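Local coordinates for protein aminomethyltransferase (Bartonella henselae, PDB 3GIR) that belongs to the aminomethyltransferase (glycine cleavage T-protein) family, pairing a folate-binding domain with a C-terminal barrel domain, at residues S99-L108 with V282-Y293; H83-A94 with C138-A149. All blocks are in the same frame, centred on the assembly; numbering follows the deposited sequence. Where two conformers were deposited one is given.

Interaction 1. Residues S99-L108 with V282-Y293; sequences SYALPVDAAL and VPKNVREKAQFY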
loop_
_atom_site.group_PDB
_atom_site.type_symbol
_atom_site.label_atom_id
_atom_site.label_comp_id
_atom_site.label_asym_id
_atom_site.label_seq_id
_atom_site.Cartn_x
_atom_site.Cartn_y
_atom_site.Cartn_z
ATOM N N SER A 99 -14.164 15.046 4.114
ATOM C CA SER A 99 -14.515 15.380 2.714
ATOM C C SER A 99 -13.810 16.619 2.190
ATOM O O SER A 99 -13.769 16.835 1.002
ATOM C CB SER A 99 -16.038 15.536 2.606
ATOM O OG SER A 99 -16.705 14.444 3.138
ATOM N N TYR A 100 -13.231 17.411 3.065
ATOM C CA TYR A 100 -12.326 18.488 2.671
ATOM C C TYR A 100 -10.881 18.033 2.552
ATOM O O TYR A 100 -10.169 18.324 1.582
ATOM C CB TYR A 100 -12.444 19.601 3.677
ATOM C CG TYR A 100 -11.406 20.675 3.506
ATOM C CD1 TYR A 100 -11.404 21.494 2.383
ATOM C CD2 TYR A 100 -10.428 20.883 4.443
ATOM C CE1 TYR A 100 -10.449 22.458 2.210
ATOM C CE2 TYR A 100 -9.481 21.880 4.297
ATOM C CZ TYR A 100 -9.520 22.690 3.153
ATOM O OH TYR A 100 -8.562 23.644 2.941
ATOM N N ALA A 101 -10.436 17.250 3.542
ATOM C CA ALA A 101 -9.035 16.845 3.564
ATOM C C ALA A 101 -8.672 15.913 2.460
ATOM O O ALA A 101 -7.550 15.953 1.940
ATOM C CB ALA A 101 -8.610 16.216 4.961
ATOM N N LEU A 102 -9.609 15.016 2.134
ATOM C CA LEU A 102 -9.369 13.941 1.151
ATOM C C LEU A 102 -10.446 13.973 0.085
ATOM O O LEU A 102 -11.592 14.353 0.403
ATOM C CB LEU A 102 -9.460 12.569 1.820
ATOM C CG LEU A 102 -8.518 12.331 2.982
ATOM C CD1 LEU A 102 -8.832 10.989 3.704
ATOM C CD2 LEU A 102 -7.022 12.346 2.526
ATOM N N PRO A 103 -10.144 13.391 -1.091
ATOM C CA PRO A 103 -11.176 13.340 -2.157
ATOM C C PRO A 103 -12.153 12.174 -1.984
ATOM O O PRO A 103 -12.210 11.263 -2.811
ATOM C CB PRO A 103 -10.346 13.195 -3.440
ATOM C CG PRO A 103 -9.125 12.437 -2.973
ATOM C CD PRO A 103 -8.856 12.885 -1.547
ATOM N N VAL A 104 -12.969 12.261 -0.932
ATOM C CA VAL A 104 -13.932 11.247 -0.553
ATOM C C VAL A 104 -15.246 11.936 -0.231
ATOM O O VAL A 104 -15.289 13.136 0.036
ATOM C CB VAL A 104 -13.451 10.441 0.699
ATOM C CG1 VAL A 104 -12.066 9.793 0.461
ATOM C CG2 VAL A 104 -13.413 11.324 1.990
ATOM N N ASP A 105 -16.334 11.205 -0.345
ATOM C CA ASP A 105 -17.604 11.640 0.259
ATOM C C ASP A 105 -17.786 10.814 1.532
ATOM O O ASP A 105 -18.336 9.733 1.528
ATOM C CB ASP A 105 -18.805 11.478 -0.704
ATOM C CG ASP A 105 -20.080 12.132 -0.149
ATOM O OD1 ASP A 105 -20.094 12.453 1.077
ATOM O OD2 ASP A 105 -21.071 12.300 -0.926
ATOM N N ALA A 106 -17.239 11.333 2.615
ATOM C CA ALA A 106 -17.200 10.618 3.865
ATOM C C ALA A 106 -18.616 10.310 4.396
ATOM O O ALA A 106 -18.792 9.323 5.103
ATOM C CB ALA A 106 -16.325 11.383 4.910
ATOM N N ALA A 107 -19.596 11.146 4.051
ATOM C CA ALA A 107 -20.962 10.955 4.533
ATOM C C ALA A 107 -21.540 9.687 3.901
ATOM O O ALA A 107 -22.263 8.931 4.559
ATOM C CB ALA A 107 -21.844 12.209 4.215
ATOM N N LEU A 108 -21.167 9.389 2.665
ATOM C CA LEU A 108 -21.701 8.190 1.961
ATOM C C LEU A 108 -21.002 6.902 2.375
ATOM O O LEU A 108 -21.534 5.831 2.184
ATOM C CB LEU A 108 -21.571 8.331 0.438
ATOM C CG LEU A 108 -22.290 9.482 -0.271
ATOM C CD1 LEU A 108 -22.174 9.308 -1.802
ATOM C CD2 LEU A 108 -23.771 9.676 0.192
ATOM N N VAL A 282 -11.538 8.335 -6.999
ATOM C CA VAL A 282 -12.353 9.516 -6.777
ATOM C C VAL A 282 -13.582 9.373 -7.660
ATOM O O VAL A 282 -13.477 9.550 -8.879
ATOM C CB VAL A 282 -11.634 10.822 -7.142
ATOM C CG1 VAL A 282 -12.429 12.056 -6.762
ATOM C CG2 VAL A 282 -10.268 10.912 -6.469
ATOM N N PRO A 283 -14.735 8.989 -7.058
ATOM C CA PRO A 283 -15.983 8.801 -7.836
ATOM C C PRO A 283 -16.483 10.102 -8.447
ATOM O O PRO A 283 -16.055 11.182 -8.062
ATOM C CB PRO A 283 -16.979 8.234 -6.819
ATOM C CG PRO A 283 -16.161 7.791 -5.627
ATOM C CD PRO A 283 -14.886 8.622 -5.634
ATOM N N LYS A 284 -17.321 9.971 -9.472
ATOM C CA LYS A 284 -17.860 11.116 -10.207
ATOM C C LYS A 284 -18.511 12.147 -9.295
ATOM O O LYS A 284 -18.288 13.323 -9.463
ATOM C CB LYS A 284 -18.875 10.661 -11.306
ATOM N N ASN A 285 -19.282 11.723 -8.309
ATOM C CA ASN A 285 -19.991 12.696 -7.445
ATOM C C ASN A 285 -19.020 13.581 -6.652
ATOM O O ASN A 285 -19.223 14.775 -6.437
ATOM C CB ASN A 285 -21.071 12.021 -6.536
ATOM C CG ASN A 285 -20.525 11.432 -5.201
ATOM O OD1 ASN A 285 -19.868 10.380 -5.191
ATOM N ND2 ASN A 285 -20.879 12.081 -4.054
ATOM N N VAL A 286 -17.905 12.987 -6.282
ATOM C CA VAL A 286 -16.907 13.717 -5.537
ATOM C C VAL A 286 -16.197 14.703 -6.441
ATOM O O VAL A 286 -15.827 15.807 -6.014
ATOM C CB VAL A 286 -15.877 12.711 -4.908
ATOM C CG1 VAL A 286 -14.744 13.510 -4.202
ATOM C CG2 VAL A 286 -16.597 11.716 -3.932
ATOM N N ARG A 287 -15.950 14.282 -7.682
ATOM C CA ARG A 287 -15.341 15.171 -8.677
ATOM C C ARG A 287 -16.245 16.355 -8.965
ATOM O O ARG A 287 -15.805 17.498 -9.045
ATOM C CB ARG A 287 -15.071 14.413 -9.986
ATOM C CG ARG A 287 -14.017 13.316 -9.904
ATOM C CD ARG A 287 -13.788 12.640 -11.264
ATOM N NE ARG A 287 -13.199 11.312 -11.106
ATOM C CZ ARG A 287 -12.731 10.542 -12.083
ATOM N NH1 ARG A 287 -12.768 10.941 -13.348
ATOM N NH2 ARG A 287 -12.220 9.352 -11.784
ATOM N N GLU A 288 -17.525 16.060 -9.053
ATOM C CA GLU A 288 -18.512 17.090 -9.393
ATOM C C GLU A 288 -18.718 18.076 -8.257
ATOM O O GLU A 288 -18.799 19.277 -8.499
ATOM C CB GLU A 288 -19.798 16.433 -9.875
ATOM C CG GLU A 288 -19.550 15.812 -11.260
ATOM C CD GLU A 288 -20.746 15.098 -11.891
ATOM O OE1 GLU A 288 -21.748 14.823 -11.172
ATOM O OE2 GLU A 288 -20.637 14.782 -13.114
ATOM N N LYS A 289 -18.719 17.593 -7.014
ATOM C CA LYS A 289 -18.800 18.492 -5.867
ATOM C C LYS A 289 -17.520 19.319 -5.694
ATOM O O LYS A 289 -17.560 20.483 -5.313
ATOM C CB LYS A 289 -19.086 17.696 -4.609
ATOM C CG LYS A 289 -20.565 17.621 -4.289
ATOM C CD LYS A 289 -20.836 16.889 -2.980
ATOM C CE LYS A 289 -20.671 15.382 -3.137
ATOM N NZ LYS A 289 -21.604 14.671 -2.197
ATOM N N ALA A 290 -16.361 18.694 -5.950
ATOM C CA ALA A 290 -15.097 19.421 -5.939
ATOM C C ALA A 290 -14.835 20.148 -4.633
ATOM O O ALA A 290 -14.296 21.243 -4.644
ATOM C CB ALA A 290 -15.017 20.415 -7.129
ATOM N N GLN A 291 -15.112 19.507 -3.506
ATOM C CA GLN A 291 -14.944 20.189 -2.210
ATOM C C GLN A 291 -13.624 19.833 -1.489
ATOM O O GLN A 291 -13.325 20.404 -0.457
ATOM C CB GLN A 291 -16.155 20.009 -1.319
ATOM C CG GLN A 291 -16.398 18.612 -0.836
ATOM C CD GLN A 291 -17.636 18.455 0.064
ATOM O OE1 GLN A 291 -18.687 17.932 -0.365
ATOM N NE2 GLN A 291 -17.503 18.874 1.326
ATOM N N PHE A 292 -12.875 18.889 -2.040
ATOM C CA PHE A 292 -11.627 18.474 -1.403
ATOM C C PHE A 292 -10.455 19.366 -1.742
ATOM O O PHE A 292 -10.382 19.979 -2.843
ATOM C CB PHE A 292 -11.282 17.032 -1.762
ATOM C CG PHE A 292 -11.148 16.748 -3.246
ATOM C CD1 PHE A 292 -9.947 16.789 -3.869
ATOM C CD2 PHE A 292 -12.235 16.326 -3.990
ATOM C CE1 PHE A 292 -9.825 16.499 -5.228
ATOM C CE2 PHE A 292 -12.060 16.004 -5.345
ATOM C CZ PHE A 292 -10.859 16.100 -5.913
ATOM N N TYR A 293 -9.484 19.392 -0.835
ATOM C CA TYR A 293 -8.209 20.066 -0.998
ATOM C C TYR A 293 -7.463 19.468 -2.219
ATOM O O TYR A 293 -7.244 18.272 -2.281
ATOM C CB TYR A 293 -7.363 19.894 0.280
ATOM C CG TYR A 293 -6.195 20.835 0.381
ATOM C CD1 TYR A 293 -6.268 21.979 1.180
ATOM C CD2 TYR A 293 -5.056 20.657 -0.362
ATOM C CE1 TYR A 293 -5.209 22.900 1.231
ATOM C CE2 TYR A 293 -3.978 21.540 -0.284
ATOM C CZ TYR A 293 -4.068 22.679 0.499
ATOM O OH TYR A 293 -2.999 23.547 0.545
HETATM O O HOH W 1 -6.528 16.060 -0.628
#

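Interaction 2. Residues H83-A94 with C138-A149; sequences HMKLIAVEGPKA and CRFMLVANAGNA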
loop_
_atom_site.group_PDB
_atom_site.type_symbol
_atom_site.label_atom_id
_atom_site.label_comp_id
_atom_site.label_asym_id
_atom_site.label_seq_id
_atom_site.Cartn_x
_atom_site.Cartn_y
_atom_site.Cartn_z
ATOM N N HIS A 83 5.357 -0.298 11.443
ATOM C CA HIS A 83 5.932 0.949 10.980
ATOM C C HIS A 83 4.880 1.846 10.357
ATOM O O HIS A 83 5.060 3.071 10.293
ATOM C CB HIS A 83 7.122 0.669 10.041
ATOM C CG HIS A 83 6.768 -0.032 8.785
ATOM N ND1 HIS A 83 5.843 -1.055 8.735
ATOM C CD2 HIS A 83 7.153 0.164 7.491
ATOM C CE1 HIS A 83 5.711 -1.491 7.491
ATOM N NE2 HIS A 83 6.484 -0.753 6.704
ATOM N N MET A 84 3.783 1.275 9.892
ATOM C CA MET A 84 2.612 2.037 9.426
ATOM C C MET A 84 1.952 2.696 10.628
ATOM O O MET A 84 2.198 2.325 11.771
ATOM C CB MET A 84 1.559 1.130 8.771
ATOM C CG MET A 84 2.036 0.245 7.605
ATOM S SD MET A 84 2.654 1.077 6.100
ATOM C CE MET A 84 1.210 1.365 5.166
ATOM N N LYS A 85 1.128 3.704 10.365
ATOM C CA LYS A 85 0.533 4.535 11.409
ATOM C C LYS A 85 -0.958 4.633 11.260
ATOM O O LYS A 85 -1.450 4.960 10.187
ATOM C CB LYS A 85 1.135 5.960 11.441
ATOM C CG LYS A 85 0.890 6.715 12.704
ATOM C CD LYS A 85 1.737 6.145 13.868
ATOM C CE LYS A 85 1.548 6.885 15.145
ATOM N NZ LYS A 85 2.481 6.307 16.174
ATOM N N LEU A 86 -1.647 4.348 12.356
ATOM C CA LEU A 86 -3.102 4.529 12.447
ATOM C C LEU A 86 -3.351 5.912 13.014
ATOM O O LEU A 86 -2.739 6.300 14.037
ATOM C CB LEU A 86 -3.694 3.504 13.401
ATOM C CG LEU A 86 -4.137 2.233 12.707
ATOM C CD1 LEU A 86 -2.944 1.491 12.209
ATOM C CD2 LEU A 86 -4.976 1.433 13.746
ATOM N N ILE A 87 -4.184 6.671 12.330
ATOM C CA ILE A 87 -4.630 7.946 12.791
ATOM C C ILE A 87 -6.166 7.898 12.904
ATOM O O ILE A 87 -6.880 7.661 11.920
ATOM C CB ILE A 87 -4.220 8.989 11.774
ATOM C CG1 ILE A 87 -2.693 9.134 11.684
ATOM C CG2 ILE A 87 -4.781 10.402 12.159
ATOM C CD1 ILE A 87 -2.137 9.967 10.472
ATOM N N ALA A 88 -6.664 8.137 14.127
ATOM C CA ALA A 88 -8.126 8.226 14.363
ATOM C C ALA A 88 -8.608 9.643 14.091
ATOM O O ALA A 88 -7.893 10.656 14.366
ATOM C CB ALA A 88 -8.483 7.834 15.767
ATOM N N VAL A 89 -9.787 9.720 13.520
ATOM C CA VAL A 89 -10.406 11.027 13.233
ATOM C C VAL A 89 -11.812 10.926 13.874
ATOM O O VAL A 89 -12.594 10.082 13.493
ATOM C CB VAL A 89 -10.454 11.210 11.742
ATOM C CG1 VAL A 89 -11.300 12.457 11.368
ATOM C CG2 VAL A 89 -8.985 11.265 11.159
ATOM N N GLU A 90 -12.096 11.791 14.856
ATOM C CA GLU A 90 -13.242 11.651 15.730
ATOM C C GLU A 90 -13.818 13.037 16.035
ATOM O O GLU A 90 -13.049 13.889 16.406
ATOM C CB GLU A 90 -12.748 11.000 17.042
ATOM C CG GLU A 90 -13.807 10.829 18.083
ATOM C CD GLU A 90 -13.351 10.071 19.320
ATOM O OE1 GLU A 90 -12.109 9.827 19.500
ATOM O OE2 GLU A 90 -14.254 9.751 20.131
ATOM N N GLY A 91 -15.123 13.200 15.963
ATOM C CA GLY A 91 -15.773 14.403 16.480
ATOM C C GLY A 91 -16.986 14.685 15.635
ATOM O O GLY A 91 -17.261 14.047 14.610
ATOM N N PRO A 92 -17.761 15.692 16.051
ATOM C CA PRO A 92 -19.059 15.850 15.417
ATOM C C PRO A 92 -19.017 16.280 13.973
ATOM O O PRO A 92 -19.960 16.074 13.260
ATOM C CB PRO A 92 -19.767 16.908 16.278
ATOM C CG PRO A 92 -18.726 17.513 17.083
ATOM C CD PRO A 92 -17.585 16.526 17.243
ATOM N N LYS A 93 -17.925 16.896 13.562
ATOM C CA LYS A 93 -17.755 17.289 12.175
ATOM C C LYS A 93 -16.665 16.491 11.459
ATOM O O LYS A 93 -16.082 16.972 10.486
ATOM C CB LYS A 93 -17.505 18.788 12.098
ATOM C CG LYS A 93 -18.697 19.573 12.759
ATOM C CD LYS A 93 -19.998 19.370 11.963
ATOM C CE LYS A 93 -21.198 20.194 12.567
ATOM N NZ LYS A 93 -22.467 19.859 11.791
ATOM N N ALA A 94 -16.414 15.270 11.934
ATOM C CA ALA A 94 -15.444 14.384 11.234
ATOM C C ALA A 94 -15.761 14.168 9.781
ATOM O O ALA A 94 -14.854 14.171 8.916
ATOM C CB ALA A 94 -15.330 13.030 11.990
ATOM N N CYS A 138 -19.439 9.170 13.871
ATOM C CA CYS A 138 -18.480 10.280 13.952
ATOM C C CYS A 138 -17.099 9.808 14.211
ATOM O O CYS A 138 -16.305 10.551 14.778
ATOM C CB CYS A 138 -18.902 11.294 15.017
ATOM S SG CYS A 138 -20.526 12.074 14.605
ATOM N N ARG A 139 -16.777 8.587 13.759
ATOM C CA ARG A 139 -15.420 8.034 14.047
ATOM C C ARG A 139 -14.901 7.322 12.830
ATOM O O ARG A 139 -15.571 6.460 12.264
ATOM C CB ARG A 139 -15.347 7.060 15.233
ATOM C CG ARG A 139 -15.814 7.630 16.594
ATOM C CD ARG A 139 -15.874 6.542 17.679
ATOM N NE ARG A 139 -14.617 5.827 17.680
ATOM C CZ ARG A 139 -14.496 4.512 17.466
ATOM N NH1 ARG A 139 -15.547 3.709 17.377
ATOM N NH2 ARG A 139 -13.297 4.014 17.403
ATOM N N PHE A 140 -13.667 7.658 12.471
ATOM C CA PHE A 140 -13.009 7.046 11.292
ATOM C C PHE A 140 -11.569 6.705 11.629
ATOM O O PHE A 140 -11.014 7.210 12.582
ATOM C CB PHE A 140 -12.967 8.050 10.114
ATOM C CG PHE A 140 -14.326 8.433 9.543
ATOM C CD1 PHE A 140 -14.722 7.984 8.319
ATOM C CD2 PHE A 140 -15.132 9.354 10.247
ATOM C CE1 PHE A 140 -15.916 8.380 7.792
ATOM C CE2 PHE A 140 -16.349 9.736 9.748
ATOM C CZ PHE A 140 -16.744 9.264 8.518
ATOM N N MET A 141 -10.972 5.847 10.833
ATOM C CA MET A 141 -9.568 5.458 11.003
ATOM C C MET A 141 -8.914 5.668 9.627
ATOM O O MET A 141 -9.486 5.401 8.571
ATOM C CB MET A 141 -9.403 3.958 11.387
ATOM C CG MET A 141 -8.051 3.546 11.785
ATOM S SD MET A 141 -7.638 4.257 13.420
ATOM C CE MET A 141 -8.640 3.205 14.541
ATOM N N LEU A 142 -7.708 6.196 9.678
ATOM C CA LEU A 142 -6.810 6.280 8.517
ATOM C C LEU A 142 -5.584 5.434 8.807
ATOM O O LEU A 142 -5.029 5.437 9.935
ATOM C CB LEU A 142 -6.358 7.738 8.272
ATOM C CG LEU A 142 -7.381 8.679 7.660
ATOM C CD1 LEU A 142 -7.054 10.216 7.862
ATOM C CD2 LEU A 142 -7.558 8.346 6.175
ATOM N N VAL A 143 -5.095 4.738 7.789
ATOM C CA VAL A 143 -3.766 4.102 7.889
ATOM C C VAL A 143 -2.820 4.766 6.908
ATOM O O VAL A 143 -3.117 4.775 5.708
ATOM C CB VAL A 143 -3.905 2.577 7.610
ATOM C CG1 VAL A 143 -2.524 1.892 7.735
ATOM C CG2 VAL A 143 -4.850 1.864 8.625
ATOM N N ALA A 144 -1.709 5.282 7.445
ATOM C CA ALA A 144 -0.705 6.100 6.739
ATOM C C ALA A 144 0.545 5.298 6.540
ATOM O O ALA A 144 0.905 4.471 7.389
ATOM C CB ALA A 144 -0.365 7.344 7.561
ATOM N N ASN A 145 1.268 5.581 5.467
ATOM C CA ASN A 145 2.556 4.924 5.287
ATOM C C ASN A 145 3.616 5.351 6.242
ATOM O O ASN A 145 3.666 6.514 6.649
ATOM C CB ASN A 145 3.029 5.242 3.846
ATOM C CG ASN A 145 2.341 4.452 2.835
ATOM O OD1 ASN A 145 1.500 5.000 2.022
ATOM N ND2 ASN A 145 2.604 3.144 2.842
ATOM N N ALA A 146 4.576 4.458 6.525
ATOM C CA ALA A 146 5.620 4.718 7.473
ATOM C C ALA A 146 6.403 6.005 7.225
ATOM O O ALA A 146 6.598 6.806 8.141
ATOM C CB ALA A 146 6.547 3.493 7.534
ATOM N N GLY A 147 6.832 6.204 6.016
ATOM C CA GLY A 147 7.697 7.366 5.739
ATOM C C GLY A 147 7.029 8.712 5.837
ATOM O O GLY A 147 7.671 9.757 5.937
ATOM N N ASN A 148 5.713 8.678 5.756
ATOM C CA ASN A 148 4.885 9.852 5.679
ATOM C C ASN A 148 4.025 10.104 6.866
ATOM O O ASN A 148 3.236 11.044 6.873
ATOM C CB ASN A 148 3.951 9.742 4.448
ATOM C CG ASN A 148 4.695 9.596 3.137
ATOM O OD1 ASN A 148 4.321 8.779 2.274
ATOM N ND2 ASN A 148 5.753 10.340 2.991
ATOM N N ALA A 149 4.128 9.296 7.900
ATOM C CA ALA A 149 3.162 9.329 9.018
ATOM C C ALA A 149 3.209 10.681 9.733
ATOM O O ALA A 149 2.179 11.275 10.019
ATOM C CB ALA A 149 3.492 8.194 9.984
#

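Interaction 1. Residues S99-L108 with V282-Y293
An inverse gamma turn centred on Pro103, just past the C-terminal end of helix 94-101, packs against helix 284-289 and the residues at both its ends, joining parts of the fold far apart in the chain. Evidence for the turn is the backbone bond from Val104 N to Leu102 O. Its proline enters an apolar site: Pro103 CB stands 3.5 Å from the centroid of the Phe292 ring and 5° off the ring normal, a CH-pi contact over the middle of one face. The ring reaches this place because Phe292 CG lies between its backbone N and carbonyl carbon (chi1 58°). Val282 crosses the proline at about a right angle, with CG2 3.8 Å from Pro103 CB. Val286 spreads its two methyls along the outgoing chain, CG1 near Pro103 O and CG2 3.6 Å from Asp105 N. Strand 114-120 adds Ser117 beside Pro103 and Tyr118 beside Val282.

Polar contacts border this core in two places. In the first, Asp105 OD2 takes a salt bridge from Lys289 NZ at 2.7 Å, met from above the carboxylate plane (56° out of it), while Asn285 ND2 gives the same oxygen a weak, bent hydrogen bond. Two donors on one carboxylate oxygen would tend to stabilise its negative charge. In the second, at the end of helix 94-101, Tyr293 N gives Tyr100 O a nearly straight hydrogen bond of 2.7 Å, in the carbonyl plane, and a water donates to both Ala101 O and Tyr293 O. Arg159 also meets this part, hydrogen-bonding Ala101 O and making a cation-pi contact with Tyr293. The two tyrosines run side by side in the same direction, and Tyr100 OH meets the edge of the Tyr293 ring 3.3 Å from CD1.

Interaction 2. Residues H83-A94 with C138-A149
Strands 85-90 and 139-144 are antiparallel neighbours in the five-stranded antiparallel sheet of the folate-binding domain, their directions 155° apart and their axes 4.6 Å apart at closest approach. Backbone pairing is regular: Lys85 with Ala144, Ile87 with Leu142 and Val89 with Phe140 are hydrogen-bonded pairs, each closed by two bonds such as Ile87 N to Leu142 O at 2.8 Å. Gly91 N to Cys138 O continues the ladder beyond the last pair. Strand 166-169 flanks 85-90, and strand 126-136 flanks 139-144, so both lie inside the sheet.

Apolar contacts divide between the two faces. On one, Ile87, Val89, Phe140 and Leu142 are covered by helices 94-101 and 149-159; Val89 CG2 touches Leu142 CD1 at 4.0 Å, and Ala94 CB sits 4.1 Å from Phe140 CD2. Beyond Ala144 the chain turns through 145-148 into helix 149-159, whose first residue places Ala149 CB 3.6 Å from Lys85 CB. On the other face, the bend at chi2 (71°) brings Met141 SD to 3.9 Å from Leu86 CD2, and that at chi3 (75°) turns CE to the same methyl, while Leu86 CD1 meets Val143 CG2 alongside.

At the Glu90 end two charged side chains, Glu90 and Arg139, run side by side, touching through their CG atoms, but Arg139 NH2 forms its salt bridge with Glu203.

Interactions 1 and 2 have centres about 17 Å apart, and the chain alternates between them: strand 85-90 of interaction 2 leads through the type I turn Gly91 to Ala94 into helix 94-101, whose end enters interaction 1. They also meet directly. Leu102 CD1 packs 3.8 Å from Leu142 CD2, and Phe140 CZ lies 4.0 Å from Ala106 O, so the helix-covered face of the strand pair packs against Leu102 and Ala106, whereas the CB of Pro103 and of Asp105 points to 282-293 and that of Leu102 away from it. Leu132 of strand 126-136 extends the shared core, touching Val104 as well as Phe140 and Leu142. The sodium ion's residues, Leu238, Asp240 and Val243, belong to neither contact.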